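Local coordinates for protein CG8862 (Drosophila melanogaster, PDB 3ISM) that probably cleaves DNA and RNA as a magnesium-dependent endonuclease of mitochondria, endonuclease G, a member of the DNA/RNA non-specific nuclease family, at residues S42-R45 and R46-V49; D135-N138 and T139-H143. One frame throughout, in Å; residues are numbered along the deposited sequence.

Contact 1 of 2, residues S42-R45 and R46-V49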
loop_
_atom_site.group_PDB
_atom_site.type_symbol
_atom_site.label_atom_id
_atom_site.label_comp_id
_atom_site.label_asym_id
_atom_site.label_seq_id
_atom_site.Cartn_x
_atom_site.Cartn_y
_atom_site.Cartn_z
ATOM N N SER B 42 -1.079 -11.214 10.219
ATOM C CA SER B 42 -1.976 -10.219 9.653
ATOM C C SER B 42 -1.769 -10.261 8.145
ATOM O O SER B 42 -0.643 -10.115 7.675
ATOM C CB SER B 42 -1.672 -8.838 10.214
ATOM O OG SER B 42 -2.284 -7.789 9.473
ATOM N N TYR B 43 -2.848 -10.524 7.398
ATOM C CA TYR B 43 -2.742 -10.751 5.955
ATOM C C TYR B 43 -3.128 -9.502 5.167
ATOM O O TYR B 43 -4.171 -8.878 5.437
ATOM C CB TYR B 43 -3.636 -11.914 5.513
ATOM C CG TYR B 43 -3.379 -12.369 4.092
ATOM C CD1 TYR B 43 -2.145 -12.933 3.731
ATOM C CD2 TYR B 43 -4.354 -12.222 3.102
ATOM C CE1 TYR B 43 -1.904 -13.356 2.413
ATOM C CE2 TYR B 43 -4.124 -12.638 1.782
ATOM C CZ TYR B 43 -2.893 -13.211 1.454
ATOM O OH TYR B 43 -2.656 -13.650 0.170
ATOM N N ASP B 44 -2.293 -9.151 4.199
ATOM C CA ASP B 44 -2.556 -8.002 3.331
ATOM C C ASP B 44 -3.234 -8.524 2.059
ATOM O O ASP B 44 -2.561 -9.023 1.157
ATOM C CB ASP B 44 -1.236 -7.288 3.016
ATOM C CG ASP B 44 -1.418 -6.019 2.196
ATOM O OD1 ASP B 44 -2.543 -5.766 1.722
ATOM O OD2 ASP B 44 -0.429 -5.261 2.043
ATOM N N ARG B 45 -4.568 -8.442 2.023
ATOM C CA ARG B 45 -5.362 -8.944 0.893
ATOM C C ARG B 45 -5.073 -8.257 -0.449
ATOM O O ARG B 45 -5.219 -8.875 -1.497
ATOM C CB ARG B 45 -6.853 -8.871 1.197
ATOM C CG ARG B 45 -7.294 -9.882 2.250
ATOM C CD ARG B 45 -8.766 -9.721 2.591
ATOM N NE ARG B 45 -9.051 -8.447 3.249
ATOM C CZ ARG B 45 -10.283 -7.961 3.435
ATOM N NH1 ARG B 45 -11.343 -8.629 2.992
ATOM N NH2 ARG B 45 -10.456 -6.811 4.069
ATOM N N ARG B 46 -4.678 -6.990 -0.389
ATOM C CA ARG B 46 -4.348 -6.199 -1.556
ATOM C C ARG B 46 -3.038 -6.670 -2.191
ATOM O O ARG B 46 -2.910 -6.725 -3.418
ATOM C CB ARG B 46 -4.183 -4.741 -1.132
ATOM C CG ARG B 46 -3.912 -3.808 -2.318
ATOM C CD ARG B 46 -4.212 -2.377 -1.986
ATOM N NE ARG B 46 -3.248 -1.773 -1.062
ATOM C CZ ARG B 46 -2.014 -1.384 -1.408
ATOM N NH1 ARG B 46 -1.561 -1.523 -2.647
ATOM N NH2 ARG B 46 -1.215 -0.842 -0.505
ATOM N N ASN B 47 -2.068 -7.016 -1.348
ATOM C CA ASN B 47 -0.732 -7.352 -1.822
ATOM C C ASN B 47 -0.488 -8.847 -1.915
ATOM O O ASN B 47 0.484 -9.291 -2.523
ATOM C CB ASN B 47 0.315 -6.648 -0.959
ATOM C CG ASN B 47 0.453 -5.157 -1.325
ATOM O OD1 ASN B 47 0.382 -4.801 -2.500
ATOM N ND2 ASN B 47 0.681 -4.301 -0.328
ATOM N N ARG B 48 -1.411 -9.612 -1.344
ATOM C CA ARG B 48 -1.369 -11.084 -1.361
ATOM C C ARG B 48 -0.154 -11.657 -0.599
ATOM O O ARG B 48 0.372 -12.714 -0.974
ATOM C CB ARG B 48 -1.477 -11.646 -2.792
ATOM C CG ARG B 48 -2.894 -11.646 -3.415
ATOM C CD ARG B 48 -3.363 -10.260 -3.759
ATOM N NE ARG B 48 -4.061 -10.144 -5.042
ATOM C CZ ARG B 48 -5.122 -9.362 -5.245
ATOM N NH1 ARG B 48 -5.638 -8.661 -4.244
ATOM N NH2 ARG B 48 -5.686 -9.290 -6.450
ATOM N N VAL B 49 0.264 -10.942 0.460
ATOM C CA VAL B 49 1.359 -11.330 1.372
ATOM C C VAL B 49 0.976 -10.851 2.787
ATOM O O VAL B 49 -0.005 -10.139 2.936
ATOM C CB VAL B 49 2.728 -10.678 0.967
ATOM C CG1 VAL B 49 3.116 -11.050 -0.453
ATOM C CG2 VAL B 49 2.695 -9.163 1.106
#
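Asp44 and Val49 form the closing antiparallel pair of a beta hairpin, Asp44 N donating to Val49 O at 2.8 Å. The return bond, Val49 N to Asp44 O, is weak, and Arg48 N and Asn47 N add weak bonds to that oxygen. Arg48, with positive phi (64°), faces Asp44 together with Val49, which makes a G1 beta bulge. The Asp44 side chain reaches forward over the turn. Asp44 CB lies 3.1 Å from Val49 O, and CG, anti to the backbone N (chi1 -176°), packs on Asn47 CB at 3.7 Å. OD1 receives weak bonds from the backbone N of Arg46, as in an Asx turn, and of Asn47. Asp44 OD2 is met from above the carboxylate plane by Asn47 ND2 at 2.8 Å, with amide and carboxylate 67° apart. From the bulge position Arg48 bends at chi2 and chi3, and its NH1 meets Arg45 O at 2.8 Å, nearly in the guanidinium plane; NE binds Asn182 O and NH2 binds Arg233 O of the second subunit. A leucine here would remove all three donors and would probably leave the carbonyls of Arg45 and Asn182, and that of Arg233 in the second subunit, without these mates. Tyr43 lies obliquely against Arg48 and Val49, its OH 3.3 Å from Arg48 CA and hydrogen-bonded to Phe85 O. The chemistry implies a turn whose N-H groups gather round the Asp44 carboxylate, one firm bond from the Asn47 amide and two weak ones from the backbone, while Arg45 NH2, on Pro28 O of the second subunit, joins Arg48 in bridging the dimer.

Contact 2 of 2, residues D135-N138 and T139-H143; sequences DAWN and TLEAH
Asp135 O accepts Thr139 N at 2.9 Å and Asn138 O accepts Ala142 N at 2.7 Å, with Ala136 to Leu140 and Trp137 to Glu141 bonded alike between them, the regular i to i+4 ladder of an alpha-helix's first turns. Trp137 and Glu141 stand out on one flank. The indole, swung out opposite its own amide nitrogen (chi1 -173°), has Glu141 CG over one face, while Leu140 CD2 comes obliquely to Trp137 CZ3 at 3.7 Å. The carboxylate of Glu141 is turned 51° from the ring, OE2 lying 3.4 Å from Trp137 NE1. A water accepts a weak bond from Trp137 NE1 at 2.9 Å and also lies close to OE2. Glu141 OE1 rests 3.3 Å from Asn138 CA; Asn138 ND2 makes a weak bond to Glu335 OE1 of the CG4930 chain. Leu140 and Trp137 pack on Met210 of strand 203-211. Glu141 is a magnesium-site residue seen in this protein, though here the ion stays about 4 Å from its side chain, too far for direct coordination. With His101, the predicted proton acceptor, near, strands 98-101 and 124-127 and this helix are consistent with the beta-beta-alpha metal motif of His-Me finger nucleases.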
loop_
_atom_site.group_PDB
_atom_site.type_symbol
_atom_site.label_atom_id
_atom_site.label_comp_id
_atom_site.label_asym_id
_atom_site.label_seq_id
_atom_site.Cartn_x
_atom_site.Cartn_y
_atom_site.Cartn_z
ATOM N N ASP B 135 20.288 -17.142 1.992
ATOM C CA ASP B 135 21.566 -16.738 2.568
ATOM C C ASP B 135 21.386 -15.655 3.648
ATOM O O ASP B 135 20.967 -15.964 4.771
ATOM C CB ASP B 135 22.515 -16.304 1.446
ATOM C CG ASP B 135 22.886 -17.456 0.520
ATOM O OD1 ASP B 135 23.767 -18.266 0.885
ATOM O OD2 ASP B 135 22.302 -17.554 -0.579
ATOM N N ALA B 136 21.677 -14.404 3.298
ATOM C CA ALA B 136 21.585 -13.267 4.218
ATOM C C ALA B 136 20.321 -13.234 5.115
ATOM O O ALA B 136 20.418 -13.034 6.326
ATOM C CB ALA B 136 21.722 -11.951 3.441
ATOM N N TRP B 137 19.148 -13.426 4.531
ATOM C CA TRP B 137 17.913 -13.424 5.331
ATOM C C TRP B 137 17.866 -14.615 6.299
ATOM O O TRP B 137 17.442 -14.472 7.446
ATOM C CB TRP B 137 16.675 -13.388 4.423
ATOM C CG TRP B 137 15.366 -13.227 5.153
ATOM C CD1 TRP B 137 14.379 -14.162 5.280
ATOM C CD2 TRP B 137 14.895 -12.056 5.837
ATOM N NE1 TRP B 137 13.333 -13.655 6.009
ATOM C CE2 TRP B 137 13.623 -12.362 6.358
ATOM C CE3 TRP B 137 15.424 -10.778 6.051
ATOM C CZ2 TRP B 137 12.865 -11.434 7.085
ATOM C CZ3 TRP B 137 14.666 -9.851 6.778
ATOM C CH2 TRP B 137 13.409 -10.192 7.289
ATOM N N ASN B 138 18.301 -15.785 5.839
ATOM C CA ASN B 138 18.441 -16.943 6.731
ATOM C C ASN B 138 19.404 -16.651 7.889
ATOM O O ASN B 138 19.159 -17.064 9.024
ATOM C CB ASN B 138 18.884 -18.197 5.965
ATOM C CG ASN B 138 19.189 -19.373 6.891
ATOM O OD1 ASN B 138 20.275 -19.940 6.847
ATOM N ND2 ASN B 138 18.229 -19.741 7.726
ATOM N N THR B 139 20.486 -15.927 7.599
ATOM C CA THR B 139 21.470 -15.562 8.630
ATOM C C THR B 139 20.805 -14.770 9.769
ATOM O O THR B 139 21.070 -15.029 10.954
ATOM C CB THR B 139 22.647 -14.767 8.019
ATOM O OG1 THR B 139 23.207 -15.525 6.939
ATOM C CG2 THR B 139 23.746 -14.488 9.068
ATOM N N LEU B 140 19.917 -13.842 9.398
ATOM C CA LEU B 140 19.157 -13.073 10.378
ATOM C C LEU B 140 18.215 -13.984 11.165
ATOM O O LEU B 140 18.170 -13.917 12.401
ATOM C CB LEU B 140 18.372 -11.941 9.707
ATOM C CG LEU B 140 17.492 -11.070 10.624
ATOM C CD1 LEU B 140 18.291 -10.511 11.825
ATOM C CD2 LEU B 140 16.797 -9.940 9.842
ATOM N N GLU B 141 17.475 -14.834 10.452
ATOM C CA GLU B 141 16.634 -15.847 11.090
ATOM C C GLU B 141 17.421 -16.705 12.091
ATOM O O GLU B 141 17.002 -16.873 13.242
ATOM C CB GLU B 141 15.947 -16.717 10.032
ATOM C CG GLU B 141 14.880 -15.974 9.244
ATOM C CD GLU B 141 14.403 -16.746 8.024
ATOM O OE1 GLU B 141 15.224 -17.477 7.404
ATOM O OE2 GLU B 141 13.211 -16.596 7.675
ATOM N N ALA B 142 18.573 -17.216 11.671
ATOM C CA ALA B 142 19.440 -18.009 12.556
ATOM C C ALA B 142 19.925 -17.235 13.793
ATOM O O ALA B 142 20.041 -17.806 14.874
ATOM C CB ALA B 142 20.626 -18.568 11.774
ATOM N N HIS B 143 20.189 -15.939 13.623
ATOM C CA HIS B 143 20.608 -15.057 14.724
ATOM C C HIS B 143 19.506 -14.885 15.772
ATOM O O HIS B 143 19.768 -14.923 16.967
ATOM C CB HIS B 143 21.001 -13.681 14.160
ATOM C CG HIS B 143 21.029 -12.584 15.184
ATOM N ND1 HIS B 143 22.116 -12.360 16.002
ATOM C CD2 HIS B 143 20.116 -11.634 15.501
ATOM C CE1 HIS B 143 21.863 -11.333 16.794
ATOM N NE2 HIS B 143 20.655 -10.877 16.512
HETATM O O HOH W 1 11.826 -14.695 8.317
#

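How the contacts relate
Following the chain from the N terminus, contact 1 comes first: residues 42-49 close the hairpin that turns strand 40-44 into strand 49-57, near one border of the mixed sheet. The chain then passes through the two-stranded antiparallel sheet of 98-101 and 124-127, which carries His101, before contact 2 opens in helix 136-146. Contact 2 closes no loop; it lies within that one helix, which packs on strands 189-197 and 203-211 farther along the same mixed sheet. The two follow in series, neither nested nor crossing. The centres of contact 1 and contact 2 are about 24 Å apart, on opposite sides of the chain's centre, and their nearest atoms stay about 12 Å apart.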